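Local coordinates for pirin-like protein (Geobacillus kaustophilus, PDB 2P17) that is of unknown function but belongs to the pirin family of cupin proteins and binds one iron ion per subunit, at residues A[149-154]-A[159-164]; A[88-93]-A[165-170]; A[3-8]-A[182-187]. All blocks are in the same frame, centred on the assembly; numbering follows the deposited sequence.

Interaction 1 (A[149-154]-A[159-164]); sequences VFSGSS and APTKNI
Thr161 OG1 gives its proton to Phe150 O over 2.6 Å, a short bond in which the hydroxyl stands tilted out of the carbonyl plane. Alongside it, Asn163 ND2 donates to Ser151 OG at 2.9 Å, the serine oxygen lying in the plane of the amide. The backbone supplies a third link, Ala159 N to Gly152 O at 3.0 Å. Ala159 also turns its methyl into the corner of the facing chain, where CB lies 3.4 Å from Val149 O and 3.9 Å from Val149 CG1; a small residue suits this close fit, although Val149 O is buried there without a hydrogen-bonding partner. One water completes the first shell, accepting from Gly152 N and donating to Ala159 O and Thr161 O.

Further out, Ser151 OG sits trans to its own backbone nitrogen (chi1 -172°), which brings the hydroxyl to Val167 O, its strongest partner, while it still accepts from Asn163. The asparagine uses both ends of its amide: OD1 takes the backbone N-H of Val167, and ND2 also reaches Lys162 O from above that carbonyl plane. Phe150 and Ser151 both face Met169 in a classic beta bulge, at the corner where the chain turns, at Phe150. Gly152 follows with a positive phi of 73°, a conformation glycine adopts readily, and its bond to Ala159 prolongs the small hairpin of strands 153-154 and 157-158. The Ala159 methyl thus supplies the close packing, while hydrogen bonds satisfy Phe150 O and Gly152 O and link Asn163 to Ser151 side chain to side chain.

Interaction 2 (A[88-93]-A[165-170]); sequences VQWMTA and VPVTMV
Val88 and Met169 meet tip to tip, Val88 CG2 touching Met169 CE at 3.8 Å. Met169, deposited as selenomethionine, can span the gap because its chain is fully extended: all three torsions are close to 180°, so the unbranched, flexible residue is stretched to its full length away from its strand. On the way it slides past Trp90 in the opposite direction, with Met169 SE 4.1 Å from Trp90 CZ3. The selenium lies 5.4 Å from the centroid of the six-membered ring and 68° off its normal, an oblique Met-aromatic contact.

Trp90 keeps CG trans to the backbone nitrogen (chi1 -156°), which swings the indole out across the gap with its benzo rim leading. That rim meets Val167: Trp90 CH2 is 3.8 Å from Val167 CG1, and Val167 CB lies in the plane of the ring, so the valine abuts an edge. The strands themselves are not paired. Their short axes pass 11.4 Å apart and run nearly antiparallel, a spacing filled by side chains, as expected where two cupin barrels pack: strand 88-92 belongs to the N-terminal pirin half, strand 167-174 to the C-terminal cupin. Beta-branched valines suit such extended chain, and their short, stiff branches give the larger indole and selenomethionine firm surfaces to lie against. Val63 and Leu132 of neighbouring strands add apolar cover to Trp90, while its NE1 makes a weak hydrogen bond to Glu61. Gln89, between Val88 and Trp90, hydrogen-bonds through NE2 to Glu101, a predicted iron ligand.

Interaction 3 (A[3-8]-A[182-187]); sequences IQRRIR and QDLPGH
In the C-terminal cupin barrel, where the start of strand 3-19 runs beside strand 224-231, Arg5 reaches from the N-terminal segment to Leu184, Pro185 and Gly186 at the end of strand 179-185. The arginine and Leu184 cross at about a right angle. Leu184 CD1 stands over one face of the guanidinium, offset toward its rim and 3.9 Å from Arg5 NE, while Leu184 CB lies 3.8 Å from Arg5 NH2. At the edge of the same flat group Arg5 NH2 gives a weak hydrogen bond to Pro185 O, 2.9 Å long but bent to 117°. Pro185 meets the arginine through its carbonyl oxygen.

A bend at chi2 (-139°) steers the guanidinium between firmer partners: Arg5 NE donates to Thr225 OG1, its strongest bond, and NH2 also to Tyr188 O. Thr225 OG1 is bonded to Leu184 O as well, and thus couples the arginine to the strand that covers it. Arginine suits this buried place because its several N-H groups can serve strand-end carbonyls while its flat face takes a leucine. Replacing Arg5 with alanine removes the whole guanidinium, and would probably leave Thr225 OG1 and Tyr188 O without their donor and open a gap beneath Leu184. Incorporation of an N-terminal strand into the C-terminal barrel is consistent with the two-cupin architecture of pirins.

In the fold
Interaction 2 lies nearest the centre of the chain and is wholly apolar, as suits packing between two barrels. Interaction 1, about 7 Å from it centre to centre, is partly buried and mainly polar. Its residues border both strands of interaction 2: Phe150 N pairs with Met169 O of strand 167-174, and Ser151 OG packs on Trp90 CH2 of strand 88-92. Interaction 3 is farther out, about 17 Å from the chain centre, yet locally buried; there one charged side chain bonds weakly to a backbone oxygen and packs on a leucine, its stronger bonds going outside the two segments. Gln182 joins it to interaction 1, bonding Ser154 OG and Ser153 O. Along the sequence the contacts are nested, 1 within 2 and 2 within 3.

Interaction 1 (A[149-154]-A[159-164])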
ATOM      1  N   VAL A 149       0.429  -3.969  11.019  1.00  8.79           N
ATOM      2  CA  VAL A 149      -0.173  -4.787   9.980  1.00  8.49           C
ATOM      3  C   VAL A 149      -1.552  -4.228   9.629  1.00  8.28           C
ATOM      4  O   VAL A 149      -2.479  -4.305  10.429  1.00  8.58           O
ATOM      5  CB  VAL A 149      -0.280  -6.274  10.404  1.00  8.36           C
ATOM      6  CG1 VAL A 149      -0.729  -7.133   9.227  1.00  9.65           C
ATOM      7  CG2 VAL A 149       1.059  -6.768  10.957  1.00  9.31           C
ATOM      8  N   PHE A 150      -1.684  -3.686   8.418  1.00  7.36           N
ATOM      9  CA  PHE A 150      -2.959  -3.158   7.931  1.00  7.88           C
ATOM     10  C   PHE A 150      -3.782  -4.194   7.190  1.00  7.81           C
ATOM     11  O   PHE A 150      -5.009  -4.093   7.130  1.00  8.60           O
ATOM     12  CB  PHE A 150      -2.738  -1.929   7.051  1.00  7.90           C
ATOM     13  CG  PHE A 150      -2.428  -0.691   7.835  1.00  7.56           C
ATOM     14  CD1 PHE A 150      -3.459   0.054   8.384  1.00  8.55           C
ATOM     15  CD2 PHE A 150      -1.109  -0.281   8.047  1.00  8.49           C
ATOM     16  CE1 PHE A 150      -3.204   1.202   9.113  1.00  8.81           C
ATOM     17  CE2 PHE A 150      -0.839   0.882   8.787  1.00  7.36           C
ATOM     18  CZ  PHE A 150      -1.890   1.612   9.326  1.00  7.73           C
ATOM     19  N   SER A 151      -3.100  -5.189   6.630  1.00  7.48           N
ATOM     20  CA  SER A 151      -3.762  -6.297   5.939  1.00  7.25           C
ATOM     21  C   SER A 151      -2.822  -7.477   5.887  1.00  7.26           C
ATOM     22  O   SER A 151      -1.601  -7.307   5.821  1.00  7.30           O
ATOM     23  CB  SER A 151      -4.161  -5.885   4.521  1.00  7.64           C
ATOM     24  OG  SER A 151      -4.973  -6.884   3.915  1.00  8.13           O
ATOM     25  N   GLY A 152      -3.383  -8.687   5.925  1.00  7.58           N
ATOM     26  CA  GLY A 152      -2.565  -9.887   5.841  1.00  8.35           C
ATOM     27  C   GLY A 152      -1.804 -10.112   7.122  1.00  8.72           C
ATOM     28  O   GLY A 152      -2.336  -9.904   8.216  1.00  8.89           O
ATOM     29  N   SER A 153      -0.560 -10.562   6.995  1.00  9.62           N
ATOM     30  CA  SER A 153       0.177 -10.947   8.195  1.00 10.76           C
ATOM     31  C   SER A 153       1.659 -10.673   8.127  1.00 10.51           C
ATOM     32  O   SER A 153       2.237 -10.532   7.049  1.00 10.59           O
ATOM     33  CB  SER A 153      -0.019 -12.432   8.473  1.00 11.64           C
ATOM     34  OG  SER A 153       0.583 -13.186   7.443  1.00 12.62           O
ATOM     35  N   SER A 154       2.260 -10.610   9.305  1.00 10.51           N
ATOM     36  CA  SER A 154       3.694 -10.444   9.413  1.00 10.67           C
ATOM     37  C   SER A 154       4.138 -11.327  10.569  1.00 10.99           C
ATOM     38  O   SER A 154       3.776 -11.074  11.715  1.00 10.78           O
ATOM     39  CB  SER A 154       4.026  -8.978   9.662  1.00 10.79           C
ATOM     40  OG  SER A 154       5.422  -8.723   9.553  1.00 10.87           O
ATOM     41  N   ALA A 159      -3.829  -8.977  10.591  1.00 10.43           N
ATOM     42  CA  ALA A 159      -4.836  -7.921  10.675  1.00 10.64           C
ATOM     43  C   ALA A 159      -6.216  -8.545  10.432  1.00 10.68           C
ATOM     44  O   ALA A 159      -6.341  -9.504   9.682  1.00 10.83           O
ATOM     45  CB  ALA A 159      -4.579  -6.840   9.644  1.00 10.67           C
ATOM     46  N   PRO A 160      -7.260  -8.000  11.074  1.00 11.84           N
ATOM     47  CA  PRO A 160      -8.589  -8.558  10.826  1.00 11.86           C
ATOM     48  C   PRO A 160      -9.237  -8.051   9.534  1.00 11.37           C
ATOM     49  O   PRO A 160     -10.329  -8.488   9.172  1.00 11.60           O
ATOM     50  CB  PRO A 160      -9.383  -8.080  12.044  1.00 12.68           C
ATOM     51  CG  PRO A 160      -8.795  -6.813  12.376  1.00 12.04           C
ATOM     52  CD  PRO A 160      -7.303  -6.910  12.061  1.00 12.62           C
ATOM     53  N   THR A 161      -8.545  -7.148   8.847  1.00 10.53           N
ATOM     54  CA  THR A 161      -9.014  -6.567   7.603  1.00  9.93           C
ATOM     55  C   THR A 161      -9.531  -7.639   6.653  1.00 10.18           C
ATOM     56  O   THR A 161      -8.872  -8.645   6.422  1.00 10.45           O
ATOM     57  CB  THR A 161      -7.848  -5.820   6.955  1.00  9.45           C
ATOM     58  OG1 THR A 161      -7.323  -4.892   7.904  1.00  9.33           O
ATOM     59  CG2 THR A 161      -8.288  -5.075   5.683  1.00  9.52           C
ATOM     60  N   LYS A 162     -10.734  -7.428   6.130  1.00  9.79           N
ATOM     61  CA  LYS A 162     -11.325  -8.370   5.180  1.00 10.41           C
ATOM     62  C   LYS A 162     -10.664  -8.222   3.813  1.00  9.83           C
ATOM     63  O   LYS A 162     -10.463  -7.101   3.315  1.00  8.92           O
ATOM     64  CB  LYS A 162     -12.831  -8.149   5.067  1.00 10.90           C
ATOM     65  CG  LYS A 162     -13.584  -8.251   6.389  1.00 13.93           C
ATOM     66  CD  LYS A 162     -15.029  -7.820   6.209  0.30 16.71           C
ATOM     67  CE  LYS A 162     -15.873  -8.167   7.420  0.60 19.19           C
ATOM     68  NZ  LYS A 162     -17.296  -7.817   7.172  0.60 22.33           N
ATOM     69  N   ASN A 163     -10.286  -9.353   3.230  1.00  9.90           N
ATOM     70  CA  ASN A 163      -9.655  -9.378   1.922  1.00 10.46           C
ATOM     71  C   ASN A 163     -10.475 -10.255   0.985  1.00 11.17           C
ATOM     72  O   ASN A 163     -11.076 -11.249   1.410  1.00 11.69           O
ATOM     73  CB  ASN A 163      -8.239  -9.976   1.985  1.00 10.21           C
ATOM     74  CG  ASN A 163      -7.147  -8.991   2.472  1.00 10.23           C
ATOM     75  OD1 ASN A 163      -5.985  -9.385   2.564  1.00 10.61           O
ATOM     76  ND2 ASN A 163      -7.502  -7.748   2.768  1.00  9.29           N
ATOM     77  N   ILE A 164     -10.453  -9.886  -0.291  1.00 11.38           N
ATOM     78  CA  ILE A 164     -10.856 -10.783  -1.358  1.00 11.79           C
ATOM     79  C   ILE A 164      -9.558 -11.385  -1.921  1.00 11.34           C
ATOM     80  O   ILE A 164      -9.244 -12.541  -1.638  1.00 13.32           O
ATOM     81  CB  ILE A 164     -11.744 -10.046  -2.388  1.00 12.24           C
ATOM     82  CG1 ILE A 164     -13.099  -9.711  -1.735  1.00 14.24           C
ATOM     83  CG2 ILE A 164     -11.965 -10.895  -3.625  1.00 12.37           C
ATOM     84  CD1 ILE A 164     -13.904  -8.671  -2.442  1.00 16.37           C
TER
HETATM   85  O   HOH W   1      -6.092  -9.309   6.885  1.00 12.64           O

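Interaction 2 (A[88-93]-A[165-170])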
ATOM      1  N   VAL A  88      -5.592   4.218   7.298  1.00  9.37           N
ATOM      2  CA  VAL A  88      -5.837   3.558   6.011  1.00  9.22           C
ATOM      3  C   VAL A  88      -7.333   3.328   5.829  1.00  9.11           C
ATOM      4  O   VAL A  88      -8.074   3.195   6.802  1.00  9.78           O
ATOM      5  CB  VAL A  88      -5.031   2.219   5.935  1.00  8.96           C
ATOM      6  CG1 VAL A  88      -5.467   1.324   4.769  1.00 10.06           C
ATOM      7  CG2 VAL A  88      -3.521   2.508   5.845  1.00  8.60           C
ATOM      8  N   GLN A  89      -7.791   3.355   4.584  1.00  9.04           N
ATOM      9  CA  GLN A  89      -9.129   2.860   4.270  1.00  9.91           C
ATOM     10  C   GLN A  89      -9.062   1.868   3.116  1.00  9.49           C
ATOM     11  O   GLN A  89      -8.211   1.987   2.222  1.00  9.65           O
ATOM     12  CB  GLN A  89     -10.108   4.000   3.961  1.00  9.93           C
ATOM     13  CG  GLN A  89      -9.717   4.803   2.728  1.00 11.49           C
ATOM     14  CD  GLN A  89     -10.478   6.124   2.573  1.00 11.03           C
ATOM     15  OE1 GLN A  89     -11.379   6.447   3.348  1.00 12.42           O
ATOM     16  NE2 GLN A  89     -10.105   6.891   1.552  1.00 12.74           N
ATOM     17  N   TRP A  90      -9.974   0.908   3.141  1.00  9.35           N
ATOM     18  CA  TRP A  90     -10.016  -0.171   2.168  1.00  9.53           C
ATOM     19  C   TRP A  90     -11.414  -0.159   1.565  1.00  9.99           C
ATOM     20  O   TRP A  90     -12.392  -0.467   2.252  1.00  9.89           O
ATOM     21  CB  TRP A  90      -9.754  -1.496   2.882  1.00  9.78           C
ATOM     22  CG  TRP A  90      -9.218  -2.589   2.015  1.00  9.83           C
ATOM     23  CD1 TRP A  90      -9.906  -3.331   1.078  1.00  9.98           C
ATOM     24  CD2 TRP A  90      -7.876  -3.077   2.013  1.00  9.33           C
ATOM     25  NE1 TRP A  90      -9.059  -4.257   0.502  1.00  9.44           N
ATOM     26  CE2 TRP A  90      -7.806  -4.114   1.052  1.00  9.49           C
ATOM     27  CE3 TRP A  90      -6.712  -2.733   2.729  1.00  9.04           C
ATOM     28  CZ2 TRP A  90      -6.617  -4.804   0.784  1.00  9.09           C
ATOM     29  CZ3 TRP A  90      -5.533  -3.414   2.465  1.00 10.33           C
ATOM     30  CH2 TRP A  90      -5.493  -4.441   1.498  1.00 10.13           C
HETATM   31  N   MSE A  91     -11.515   0.211   0.294  1.00 10.25           N
HETATM   32  CA  MSE A  91     -12.824   0.312  -0.327  1.00 11.78           C
HETATM   33  C   MSE A  91     -12.945  -0.725  -1.425  1.00 10.73           C
HETATM   34  O   MSE A  91     -12.196  -0.699  -2.396  1.00 10.81           O
HETATM   35  CB  MSE A  91     -13.062   1.710  -0.883  1.00 12.99           C
HETATM   36  CG  MSE A  91     -14.492   1.886  -1.363  1.00 15.90           C
HETATM   37 SE   MSE A  91     -14.830   3.537  -2.330  0.50 14.96          SE
HETATM   38  CE  MSE A  91     -13.359   4.624  -1.673  1.00 21.72           C
ATOM     39  N   THR A  92     -13.880  -1.647  -1.251  1.00 10.02           N
ATOM     40  CA  THR A  92     -14.187  -2.637  -2.278  1.00  9.76           C
ATOM     41  C   THR A  92     -15.280  -2.059  -3.164  1.00  9.60           C
ATOM     42  O   THR A  92     -16.404  -1.853  -2.703  1.00 10.26           O
ATOM     43  CB  THR A  92     -14.660  -3.957  -1.646  1.00  9.66           C
ATOM     44  OG1 THR A  92     -13.686  -4.377  -0.681  1.00  9.89           O
ATOM     45  CG2 THR A  92     -14.854  -5.045  -2.703  1.00 11.07           C
ATOM     46  N   ALA A  93     -14.960  -1.797  -4.428  1.00  9.63           N
ATOM     47  CA  ALA A  93     -15.967  -1.215  -5.329  1.00  9.96           C
ATOM     48  C   ALA A  93     -16.942  -2.270  -5.847  1.00 10.45           C
ATOM     49  O   ALA A  93     -18.132  -1.990  -5.959  1.00 10.29           O
ATOM     50  CB  ALA A  93     -15.309  -0.488  -6.482  1.00  9.91           C
ATOM     51  N   VAL A 165      -8.786 -10.611  -2.685  1.00 11.19           N
ATOM     52  CA  VAL A 165      -7.427 -11.023  -3.010  1.00 10.99           C
ATOM     53  C   VAL A 165      -6.609 -10.889  -1.725  1.00 10.27           C
ATOM     54  O   VAL A 165      -6.584  -9.811  -1.122  1.00  9.79           O
ATOM     55  CB  VAL A 165      -6.792 -10.133  -4.120  1.00 11.13           C
ATOM     56  CG1 VAL A 165      -5.280 -10.354  -4.210  1.00 12.21           C
ATOM     57  CG2 VAL A 165      -7.435 -10.408  -5.466  1.00 13.20           C
ATOM     58  N   PRO A 166      -5.936 -11.974  -1.291  1.00  9.38           N
ATOM     59  CA  PRO A 166      -5.040 -11.832  -0.141  1.00  9.46           C
ATOM     60  C   PRO A 166      -3.959 -10.793  -0.390  1.00  9.15           C
ATOM     61  O   PRO A 166      -3.209 -10.898  -1.363  1.00  9.97           O
ATOM     62  CB  PRO A 166      -4.416 -13.233   0.006  1.00 10.10           C
ATOM     63  CG  PRO A 166      -5.430 -14.157  -0.609  1.00 10.68           C
ATOM     64  CD  PRO A 166      -5.963 -13.365  -1.786  1.00  9.38           C
ATOM     65  N   VAL A 167      -3.907  -9.792   0.481  1.00  8.29           N
ATOM     66  CA  VAL A 167      -2.911  -8.727   0.400  1.00  8.67           C
ATOM     67  C   VAL A 167      -2.271  -8.540   1.768  1.00  8.48           C
ATOM     68  O   VAL A 167      -2.962  -8.401   2.787  1.00  8.62           O
ATOM     69  CB  VAL A 167      -3.538  -7.385  -0.065  1.00  8.62           C
ATOM     70  CG1 VAL A 167      -2.530  -6.221  -0.002  1.00  9.89           C
ATOM     71  CG2 VAL A 167      -4.091  -7.517  -1.476  1.00  9.39           C
ATOM     72  N   THR A 168      -0.950  -8.538   1.796  1.00  8.72           N
ATOM     73  CA  THR A 168      -0.210  -8.153   2.985  1.00  8.58           C
ATOM     74  C   THR A 168       0.238  -6.710   2.829  1.00  8.37           C
ATOM     75  O   THR A 168       0.890  -6.362   1.844  1.00  8.73           O
ATOM     76  CB  THR A 168       0.966  -9.095   3.218  1.00  9.05           C
ATOM     77  OG1 THR A 168       0.450 -10.351   3.689  1.00 10.03           O
ATOM     78  CG2 THR A 168       1.965  -8.518   4.232  1.00 10.56           C
HETATM   79  N   MSE A 169      -0.158  -5.876   3.782  1.00  8.06           N
HETATM   80  CA  MSE A 169       0.203  -4.469   3.788  1.00  7.79           C
HETATM   81  C   MSE A 169       0.672  -4.129   5.183  1.00  8.06           C
HETATM   82  O   MSE A 169      -0.083  -4.265   6.148  1.00  7.83           O
HETATM   83  CB  MSE A 169      -0.979  -3.580   3.403  1.00  8.31           C
HETATM   84  CG  MSE A 169      -0.631  -2.096   3.433  1.00  8.78           C
HETATM   85 SE   MSE A 169      -2.222  -1.053   3.013  0.70  9.04          SE
HETATM   86  CE  MSE A 169      -1.455   0.730   3.185  1.00 10.64           C
ATOM     87  N   VAL A 170       1.944  -3.751   5.281  1.00  7.82           N
ATOM     88  CA  VAL A 170       2.541  -3.454   6.564  1.00  8.62           C
ATOM     89  C   VAL A 170       3.285  -2.134   6.539  1.00  8.72           C
ATOM     90  O   VAL A 170       3.874  -1.753   5.521  1.00  8.70           O
ATOM     91  CB  VAL A 170       3.506  -4.572   7.054  1.00  9.39           C
ATOM     92  CG1 VAL A 170       2.782  -5.926   7.225  1.00  8.96           C
ATOM     93  CG2 VAL A 170       4.721  -4.716   6.152  1.00  9.74           C
TER

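Interaction 3 (A[3-8]-A[182-187])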
ATOM      1  N   ILE A   3      14.033 -18.706   1.734  1.00 16.70           N
ATOM      2  CA  ILE A   3      14.480 -18.146   0.479  1.00 16.21           C
ATOM      3  C   ILE A   3      14.433 -16.622   0.603  1.00 15.53           C
ATOM      4  O   ILE A   3      13.401 -16.057   0.956  1.00 15.03           O
ATOM      5  CB  ILE A   3      13.602 -18.656  -0.681  1.00 16.53           C
ATOM      6  CG1 ILE A   3      13.830 -20.163  -0.882  1.00 16.58           C
ATOM      7  CG2 ILE A   3      13.872 -17.861  -1.963  1.00 16.48           C
ATOM      8  CD1 ILE A   3      12.739 -20.874  -1.665  1.00 17.73           C
ATOM      9  N   GLN A   4      15.564 -15.973   0.344  1.00 14.95           N
ATOM     10  CA  GLN A   4      15.686 -14.519   0.466  1.00 14.99           C
ATOM     11  C   GLN A   4      15.302 -13.807  -0.821  1.00 14.20           C
ATOM     12  O   GLN A   4      15.907 -14.035  -1.880  1.00 14.95           O
ATOM     13  CB  GLN A   4      17.122 -14.128   0.843  1.00 15.81           C
ATOM     14  CG  GLN A   4      17.566 -14.647   2.198  1.00 18.94           C
ATOM     15  CD  GLN A   4      16.673 -14.164   3.320  1.00 21.43           C
ATOM     16  OE1 GLN A   4      16.444 -12.958   3.474  1.00 23.72           O
ATOM     17  NE2 GLN A   4      16.148 -15.099   4.104  1.00 21.29           N
ATOM     18  N   ARG A   5      14.311 -12.926  -0.731  1.00 12.76           N
ATOM     19  CA  ARG A   5      13.959 -12.095  -1.872  1.00 12.47           C
ATOM     20  C   ARG A   5      15.031 -11.048  -2.174  1.00 11.84           C
ATOM     21  O   ARG A   5      15.738 -10.585  -1.266  1.00 12.38           O
ATOM     22  CB  ARG A   5      12.606 -11.429  -1.647  1.00 12.16           C
ATOM     23  CG  ARG A   5      11.459 -12.440  -1.602  1.00 11.48           C
ATOM     24  CD  ARG A   5      10.241 -11.926  -2.343  1.00  9.98           C
ATOM     25  NE  ARG A   5       9.059 -12.759  -2.113  1.00  9.55           N
ATOM     26  CZ  ARG A   5       7.944 -12.680  -2.842  1.00  9.26           C
ATOM     27  NH1 ARG A   5       7.848 -11.820  -3.857  1.00  9.40           N
ATOM     28  NH2 ARG A   5       6.901 -13.444  -2.560  1.00  9.15           N
ATOM     29  N   ARG A   6      15.107 -10.685  -3.452  1.00 12.11           N
ATOM     30  CA  ARG A   6      16.000  -9.660  -3.971  1.00 13.05           C
ATOM     31  C   ARG A   6      15.154  -8.467  -4.396  1.00 12.11           C
ATOM     32  O   ARG A   6      13.940  -8.598  -4.618  1.00 11.68           O
ATOM     33  CB  ARG A   6      16.768 -10.199  -5.192  1.00 14.44           C
ATOM     34  CG  ARG A   6      17.865 -11.197  -4.869  1.00 19.07           C
ATOM     35  CD  ARG A   6      18.301 -11.949  -6.115  1.00 23.74           C
ATOM     36  NE  ARG A   6      17.354 -13.006  -6.460  1.00 26.84           N
ATOM     37  CZ  ARG A   6      16.485 -12.955  -7.467  1.00 27.76           C
ATOM     38  NH1 ARG A   6      16.439 -11.896  -8.263  1.00 29.72           N
ATOM     39  NH2 ARG A   6      15.664 -13.976  -7.681  1.00 28.55           N
ATOM     40  N   ILE A   7      15.790  -7.307  -4.513  1.00 12.47           N
ATOM     41  CA  ILE A   7      15.178  -6.144  -5.125  1.00 12.46           C
ATOM     42  C   ILE A   7      15.482  -6.166  -6.618  1.00 13.05           C
ATOM     43  O   ILE A   7      16.645  -6.041  -7.035  1.00 13.82           O
ATOM     44  CB  ILE A   7      15.661  -4.820  -4.473  1.00 12.00           C
ATOM     45  CG1 ILE A   7      15.352  -4.808  -2.960  1.00 12.31           C
ATOM     46  CG2 ILE A   7      15.047  -3.611  -5.208  1.00 12.21           C
ATOM     47  CD1 ILE A   7      13.899  -5.172  -2.594  1.00 11.99           C
ATOM     48  N   ARG A   8      14.440  -6.349  -7.421  1.00 12.69           N
ATOM     49  CA  ARG A   8      14.622  -6.505  -8.865  1.00 12.90           C
ATOM     50  C   ARG A   8      14.612  -5.178  -9.619  1.00 12.60           C
ATOM     51  O   ARG A   8      15.069  -5.112 -10.767  1.00 13.26           O
ATOM     52  CB  ARG A   8      13.593  -7.465  -9.450  1.00 13.10           C
ATOM     53  CG  ARG A   8      12.159  -7.005  -9.308  1.00 13.09           C
ATOM     54  CD  ARG A   8      11.166  -7.958  -9.974  1.00 14.31           C
ATOM     55  NE  ARG A   8       9.823  -7.420  -9.825  1.00 15.39           N
ATOM     56  CZ  ARG A   8       9.264  -6.553 -10.664  1.00 15.91           C
ATOM     57  NH1 ARG A   8       9.922  -6.168 -11.751  1.00 16.19           N
ATOM     58  NH2 ARG A   8       8.046  -6.084 -10.427  1.00 14.24           N
ATOM     59  N   GLN A 182      10.455  -9.447   6.872  1.00 10.41           N
ATOM     60  CA  GLN A 182       9.066  -9.721   6.497  1.00 10.24           C
ATOM     61  C   GLN A 182       8.969 -11.043   5.722  1.00 10.49           C
ATOM     62  O   GLN A 182       9.656 -11.222   4.710  1.00 11.13           O
ATOM     63  CB  GLN A 182       8.514  -8.578   5.651  1.00 10.23           C
ATOM     64  CG  GLN A 182       7.117  -8.849   5.105  1.00  9.92           C
ATOM     65  CD  GLN A 182       6.041  -8.877   6.173  1.00  9.24           C
ATOM     66  OE1 GLN A 182       6.069  -8.083   7.110  1.00  9.90           O
ATOM     67  NE2 GLN A 182       5.083  -9.783   6.031  1.00  8.45           N
ATOM     68  N   ASP A 183       8.104 -11.944   6.189  1.00  9.72           N
ATOM     69  CA  ASP A 183       7.809 -13.207   5.489  1.00  9.69           C
ATOM     70  C   ASP A 183       6.767 -12.998   4.400  1.00  9.52           C
ATOM     71  O   ASP A 183       5.818 -12.233   4.581  1.00 10.04           O
ATOM     72  CB  ASP A 183       7.303 -14.272   6.468  1.00  9.83           C
ATOM     73  CG  ASP A 183       6.108 -13.799   7.278  1.00 10.28           C
ATOM     74  OD1 ASP A 183       6.160 -12.676   7.826  1.00 10.51           O
ATOM     75  OD2 ASP A 183       5.112 -14.551   7.360  1.00 14.14           O
ATOM     76  N   LEU A 184       6.948 -13.676   3.268  1.00  9.13           N
ATOM     77  CA  LEU A 184       5.963 -13.646   2.192  1.00  9.79           C
ATOM     78  C   LEU A 184       5.850 -15.009   1.555  1.00  9.76           C
ATOM     79  O   LEU A 184       6.863 -15.652   1.314  1.00 10.06           O
ATOM     80  CB  LEU A 184       6.385 -12.666   1.093  1.00 10.33           C
ATOM     81  CG  LEU A 184       6.404 -11.186   1.457  1.00 10.95           C
ATOM     82  CD1 LEU A 184       7.045 -10.426   0.316  1.00 11.42           C
ATOM     83  CD2 LEU A 184       4.984 -10.663   1.753  1.00 12.30           C
ATOM     84  N   PRO A 185       4.618 -15.458   1.262  1.00  9.50           N
ATOM     85  CA  PRO A 185       4.460 -16.686   0.467  1.00 10.19           C
ATOM     86  C   PRO A 185       5.142 -16.503  -0.887  1.00  9.82           C
ATOM     87  O   PRO A 185       5.134 -15.398  -1.439  1.00  9.59           O
ATOM     88  CB  PRO A 185       2.951 -16.805   0.303  1.00  9.93           C
ATOM     89  CG  PRO A 185       2.386 -16.046   1.498  1.00 10.78           C
ATOM     90  CD  PRO A 185       3.324 -14.900   1.699  1.00  9.85           C
ATOM     91  N   GLY A 186       5.728 -17.570  -1.416  1.00 10.11           N
ATOM     92  CA  GLY A 186       6.545 -17.457  -2.628  1.00 10.19           C
ATOM     93  C   GLY A 186       5.827 -16.916  -3.857  1.00 10.14           C
ATOM     94  O   GLY A 186       6.448 -16.281  -4.726  1.00 10.83           O
ATOM     95  N   HIS A 187       4.518 -17.140  -3.934  1.00  9.72           N
ATOM     96  CA  HIS A 187       3.769 -16.713  -5.108  1.00  9.58           C
ATOM     97  C   HIS A 187       3.290 -15.261  -5.002  1.00  9.27           C
ATOM     98  O   HIS A 187       2.782 -14.702  -5.984  1.00  9.03           O
ATOM     99  CB  HIS A 187       2.592 -17.656  -5.379  1.00  9.91           C
ATOM    100  CG  HIS A 187       1.505 -17.584  -4.354  1.00 10.30           C
ATOM    101  ND1 HIS A 187       1.706 -17.905  -3.028  1.00 11.44           N
ATOM    102  CD2 HIS A 187       0.203 -17.222  -4.461  1.00 12.07           C
ATOM    103  CE1 HIS A 187       0.574 -17.747  -2.363  1.00 12.57           C
ATOM    104  NE2 HIS A 187      -0.352 -17.328  -3.207  1.00 14.20           N
TER